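Local coordinates for phytochromobilin synthase (Solanum lycopersicum, PDB 6KME), which binds biliverdin IX alpha and, as a ferredoxin-dependent bilin reductase, probably reduces it to phytochromobilin, the chromophore precursor of phytochrome, at residues F108-I112 and Y142-Y147; A78-R82 and M209-E213. The protein carries 1 engineered substitution. All coordinates share one frame; numbering follows the deposited sequence.

In the fold
Contacts 1 and 2 are neighbours, their centres about 12 Å apart, at the end of the antiparallel sheet where loops and helix termini meet. Both are largely buried, with a polar, more exposed margin: K145 in contact 1, D210 in contact 2. Contact 1 centres on the acid D109, which collects a hydroxyl and a lysine ammonium group from helix 141-147; contact 2 centres on the lysine K80, which meets two neutral carbonyls, one in the last turn of helix 188-211 and one just beyond it. Contact 1 adds proline-on-tyrosine packing, contact 2 aliphatic and thioether packing. F108 and L110 link them by packing against K80, M209 and S212, and helix 188-211 borders both.

Contact 1: residues F108-I112 and Y142-Y147; sequences FDLPI and YKEKYY
D109 meets Y146, K145 and Y142 with three different oxygens. Its CG sits between the backbone N and the carbonyl carbon (chi1 70°), which swings the carboxylate to the helix. There OD2 takes K145 NZ on its syn side at 2.7 Å, a salt bridge that the extended lysine chain delivers from the opposite direction. Y146 OH donates to D109 OD1, also at 2.7 Å, but from above the carboxylate plane, 46° out of it. With both oxygens gripped, the acid is held against turning. The backbone oxygen D109 O lies at the edge of the Y142 ring and accepts from Y142 OH at 2.8 Å; that hydroxyl is also hydrogen-bonded to L133 N.

Proline suits the next step because its CD methylene, made electron-poor by the amide nitrogen, can sit on an aromatic face: P111 CD stands over the centre of the Y146 ring, 3.7 Å from the centroid, a CH-pi contact. K145 CG lies near the rim of the opposite face. P111 CG slides past Y147 OH at 3.5 Å, a hydroxyl that is bonded to L130 O. With an alanine in place of Y146, D109 OD1 would probably lose its hydroxyl partner and a gap would open beneath P111.

The contact thus ties helix 141-147 to the loop entering strand 112-119, while L208 of helix 188-211 packs on L110, P111 and Y146.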
# COMPACT_ATOMS: atom_id res chain seq x y z
N PHE A 108 -13.39 -11.68 -1.86
CA PHE A 108 -12.51 -12.07 -0.76
C PHE A 108 -12.12 -10.82 0.02
O PHE A 108 -11.26 -10.05 -0.42
CB PHE A 108 -11.29 -12.80 -1.30
CG PHE A 108 -11.64 -14.00 -2.13
CD1 PHE A 108 -11.83 -15.24 -1.54
CD2 PHE A 108 -11.83 -13.87 -3.50
CE1 PHE A 108 -12.16 -16.34 -2.31
CE2 PHE A 108 -12.17 -14.97 -4.27
CZ PHE A 108 -12.34 -16.21 -3.68
N ASP A 109 -12.73 -10.64 1.20
CA ASP A 109 -12.56 -9.38 1.94
C ASP A 109 -11.21 -9.26 2.65
O ASP A 109 -11.12 -8.63 3.71
CB ASP A 109 -13.71 -9.23 2.95
CG ASP A 109 -13.61 -10.22 4.10
OD1 ASP A 109 -12.96 -11.27 3.95
OD2 ASP A 109 -14.20 -9.93 5.17
N LEU A 110 -10.16 -9.81 2.04
CA LEU A 110 -8.82 -9.76 2.61
C LEU A 110 -8.32 -8.33 2.78
O LEU A 110 -8.69 -7.43 2.02
CB LEU A 110 -7.82 -10.50 1.72
CG LEU A 110 -7.86 -12.02 1.74
CD1 LEU A 110 -7.44 -12.55 0.38
CD2 LEU A 110 -6.93 -12.51 2.84
N PRO A 111 -7.42 -8.10 3.73
CA PRO A 111 -6.65 -6.86 3.74
C PRO A 111 -5.84 -6.72 2.46
O PRO A 111 -5.51 -7.70 1.78
CB PRO A 111 -5.74 -7.00 4.97
CG PRO A 111 -6.45 -7.95 5.87
CD PRO A 111 -7.16 -8.92 4.94
N ILE A 112 -5.54 -5.47 2.11
CA ILE A 112 -4.66 -5.15 1.00
C ILE A 112 -3.22 -5.15 1.50
O ILE A 112 -2.88 -4.40 2.43
CB ILE A 112 -5.04 -3.80 0.39
CG1 ILE A 112 -6.38 -3.94 -0.35
CG2 ILE A 112 -3.93 -3.30 -0.52
CD1 ILE A 112 -7.05 -2.62 -0.70
N TYR A 142 -14.42 -6.81 11.84
CA TYR A 142 -13.35 -7.01 10.86
C TYR A 142 -11.98 -7.00 11.52
O TYR A 142 -11.09 -7.77 11.14
CB TYR A 142 -13.42 -5.93 9.77
CG TYR A 142 -12.49 -6.14 8.58
CD1 TYR A 142 -12.88 -6.93 7.50
CD2 TYR A 142 -11.23 -5.55 8.54
CE1 TYR A 142 -12.03 -7.13 6.40
CE2 TYR A 142 -10.37 -5.74 7.45
CZ TYR A 142 -10.78 -6.53 6.39
OH TYR A 142 -9.93 -6.71 5.33
N LYS A 143 -11.78 -6.13 12.52
CA LYS A 143 -10.49 -6.04 13.19
C LYS A 143 -10.16 -7.35 13.91
O LYS A 143 -9.02 -7.84 13.83
CB LYS A 143 -10.48 -4.85 14.16
CG LYS A 143 -9.20 -4.72 14.98
CD LYS A 143 -9.37 -3.69 16.10
CE LYS A 143 -8.07 -3.45 16.86
NZ LYS A 143 -8.35 -2.86 18.21
N GLU A 144 -11.14 -7.93 14.60
CA GLU A 144 -10.91 -9.21 15.26
C GLU A 144 -10.72 -10.33 14.25
O GLU A 144 -9.89 -11.23 14.46
CB GLU A 144 -12.08 -9.53 16.19
CG GLU A 144 -12.02 -8.78 17.51
CD GLU A 144 -10.79 -9.16 18.31
OE1 GLU A 144 -10.72 -10.32 18.79
OE2 GLU A 144 -9.88 -8.31 18.45
N LYS A 145 -11.47 -10.29 13.15
CA LYS A 145 -11.39 -11.34 12.14
C LYS A 145 -9.97 -11.49 11.59
O LYS A 145 -9.52 -12.60 11.30
CB LYS A 145 -12.39 -11.03 11.02
CG LYS A 145 -12.39 -11.98 9.84
CD LYS A 145 -13.36 -11.50 8.76
CE LYS A 145 -13.52 -12.54 7.66
NZ LYS A 145 -14.51 -12.14 6.61
N TYR A 146 -9.24 -10.39 11.45
CA TYR A 146 -8.00 -10.43 10.69
C TYR A 146 -6.74 -10.09 11.49
O TYR A 146 -5.66 -10.52 11.08
CB TYR A 146 -8.07 -9.49 9.48
CG TYR A 146 -8.76 -10.15 8.30
CD1 TYR A 146 -8.21 -11.28 7.69
CD2 TYR A 146 -9.96 -9.66 7.79
CE1 TYR A 146 -8.83 -11.90 6.61
CE2 TYR A 146 -10.59 -10.27 6.71
CZ TYR A 146 -10.02 -11.39 6.12
OH TYR A 146 -10.64 -12.01 5.06
N TYR A 147 -6.84 -9.35 12.59
CA TYR A 147 -5.64 -8.87 13.27
C TYR A 147 -5.46 -9.43 14.67
O TYR A 147 -4.38 -9.24 15.24
CB TYR A 147 -5.63 -7.33 13.32
CG TYR A 147 -5.68 -6.74 11.94
CD1 TYR A 147 -4.52 -6.62 11.16
CD2 TYR A 147 -6.89 -6.36 11.37
CE1 TYR A 147 -4.58 -6.10 9.86
CE2 TYR A 147 -6.95 -5.84 10.07
CZ TYR A 147 -5.79 -5.72 9.33
OH TYR A 147 -5.88 -5.21 8.05

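Contact 2: residues A78-R82 and M209-E213; sequences AHKIR and MDRSE
K80 and M209 face each other across this contact, and its polar part is the work of one ammonium group. K80 NZ donates to two backbone carbonyls, S212 O at 2.8 Å and M209 O at 2.9 Å. The first is met in the carbonyl plane, on a lone pair; at the second the donor is tilted 20° from the plane. M209 O also accepts S212 N, and the two donors reach it from opposite faces. One carbonyl of the last helical turn is therefore doubly satisfied, by the chain that follows it and by a side chain from the turn between two strands. Lysine suits this place: its positive charge meets the carbonyl end of a helix, where the helix dipole would probably help to hold it. D210 and E213 carry opposite charge nearby but do not touch NZ; their influence, if any, is through space.

The apolar part lies along the same side chain. With CG anti to the carbonyl carbon (chi1 -58°) and the chain extended beyond it, K80 runs beside the helix end, its CD 4.0 Å from M209 CG. M209 then crosses I81 at about a right angle, bringing SD to 3.7 Å from I81 CD1. A long, unbranched thioether can reach the isoleucine's terminal methyl here.

No backbone bond joins the two segments. A78 and I81 pair through A78 N to I81 O, 3.1 Å, and a weak I81 N to A78 O bond that closes a type I turn with H79 and K80 at its corners.

That turn connects strands 69-77 and 81-91 into a hairpin, and the contact sets it against the end of helix 188-211. F108, in the loop after strand 96-104, packs on both K80 and S212, while D210 is hydrogen-bonded to H47 at the end of helix 34-47.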
# COMPACT_ATOMS: atom_id res chain seq x y z
N ALA A 78 -4.40 -13.97 -9.58
CA ALA A 78 -4.59 -15.33 -9.07
C ALA A 78 -6.07 -15.49 -8.74
O ALA A 78 -6.85 -14.55 -8.89
CB ALA A 78 -3.69 -15.60 -7.85
N HIS A 79 -6.45 -16.69 -8.30
CA HIS A 79 -7.88 -16.96 -8.11
C HIS A 79 -8.53 -15.96 -7.15
O HIS A 79 -9.66 -15.52 -7.38
CB HIS A 79 -8.12 -18.37 -7.61
CG HIS A 79 -9.58 -18.68 -7.44
ND1 HIS A 79 -10.41 -18.95 -8.51
CD2 HIS A 79 -10.36 -18.73 -6.33
CE1 HIS A 79 -11.64 -19.16 -8.07
NE2 HIS A 79 -11.63 -19.04 -6.75
N LYS A 80 -7.84 -15.62 -6.06
CA LYS A 80 -8.39 -14.67 -5.09
C LYS A 80 -7.82 -13.27 -5.22
O LYS A 80 -8.29 -12.36 -4.52
CB LYS A 80 -8.16 -15.19 -3.66
CG LYS A 80 -8.77 -16.58 -3.40
CD LYS A 80 -8.46 -17.08 -2.00
CE LYS A 80 -8.98 -18.52 -1.79
NZ LYS A 80 -8.60 -18.96 -0.41
N ILE A 81 -6.82 -13.06 -6.08
CA ILE A 81 -6.09 -11.80 -6.17
C ILE A 81 -6.49 -11.12 -7.48
O ILE A 81 -6.19 -11.63 -8.57
CB ILE A 81 -4.58 -12.02 -6.09
CG1 ILE A 81 -4.24 -12.76 -4.80
CG2 ILE A 81 -3.82 -10.68 -6.17
CD1 ILE A 81 -2.82 -13.24 -4.74
N ARG A 82 -7.17 -9.98 -7.38
CA ARG A 82 -7.48 -9.19 -8.56
C ARG A 82 -6.20 -8.69 -9.24
O ARG A 82 -6.09 -8.71 -10.47
CB ARG A 82 -8.39 -8.02 -8.19
CG ARG A 82 -8.90 -7.20 -9.37
CD ARG A 82 -9.78 -6.05 -8.93
NE ARG A 82 -9.04 -5.03 -8.17
CZ ARG A 82 -8.25 -4.11 -8.71
NH1 ARG A 82 -8.08 -4.06 -10.02
NH2 ARG A 82 -7.63 -3.22 -7.93
N MET A 209 -4.76 -15.24 3.14
CA MET A 209 -5.31 -15.66 1.85
C MET A 209 -5.75 -17.13 1.88
O MET A 209 -6.84 -17.46 1.38
CB MET A 209 -4.31 -15.40 0.73
CG MET A 209 -4.86 -15.80 -0.66
SD MET A 209 -3.70 -15.54 -2.02
CE MET A 209 -2.72 -17.03 -1.91
N ASP A 210 -4.94 -18.02 2.46
CA ASP A 210 -5.32 -19.44 2.56
C ASP A 210 -6.71 -19.61 3.15
O ASP A 210 -7.47 -20.48 2.71
CB ASP A 210 -4.36 -20.21 3.47
CG ASP A 210 -2.95 -20.31 2.92
OD1 ASP A 210 -2.73 -20.03 1.71
OD2 ASP A 210 -2.07 -20.71 3.72
N ARG A 211 -7.03 -18.83 4.17
CA ARG A 211 -8.26 -18.98 4.94
C ARG A 211 -9.42 -18.15 4.40
O ARG A 211 -10.52 -18.20 4.95
CB ARG A 211 -7.99 -18.61 6.41
CG ARG A 211 -8.01 -19.80 7.37
CD ARG A 211 -6.80 -20.71 7.19
NE ARG A 211 -6.83 -21.85 8.12
CZ ARG A 211 -6.19 -21.87 9.29
NH1 ARG A 211 -5.47 -20.82 9.68
NH2 ARG A 211 -6.26 -22.94 10.08
N SER A 212 -9.20 -17.38 3.33
CA SER A 212 -10.23 -16.51 2.79
C SER A 212 -11.23 -17.33 1.98
O SER A 212 -10.87 -17.94 0.97
CB SER A 212 -9.59 -15.41 1.94
OG SER A 212 -10.55 -14.45 1.54
N GLU A 213 -12.48 -17.34 2.43
CA GLU A 213 -13.55 -17.99 1.70
C GLU A 213 -14.34 -16.93 0.94
O GLU A 213 -14.49 -15.80 1.40
CB GLU A 213 -14.45 -18.78 2.65
CG GLU A 213 -13.69 -19.73 3.58
CD GLU A 213 -13.26 -21.04 2.89
OE1 GLU A 213 -14.06 -21.59 2.09
OE2 GLU A 213 -12.13 -21.52 3.15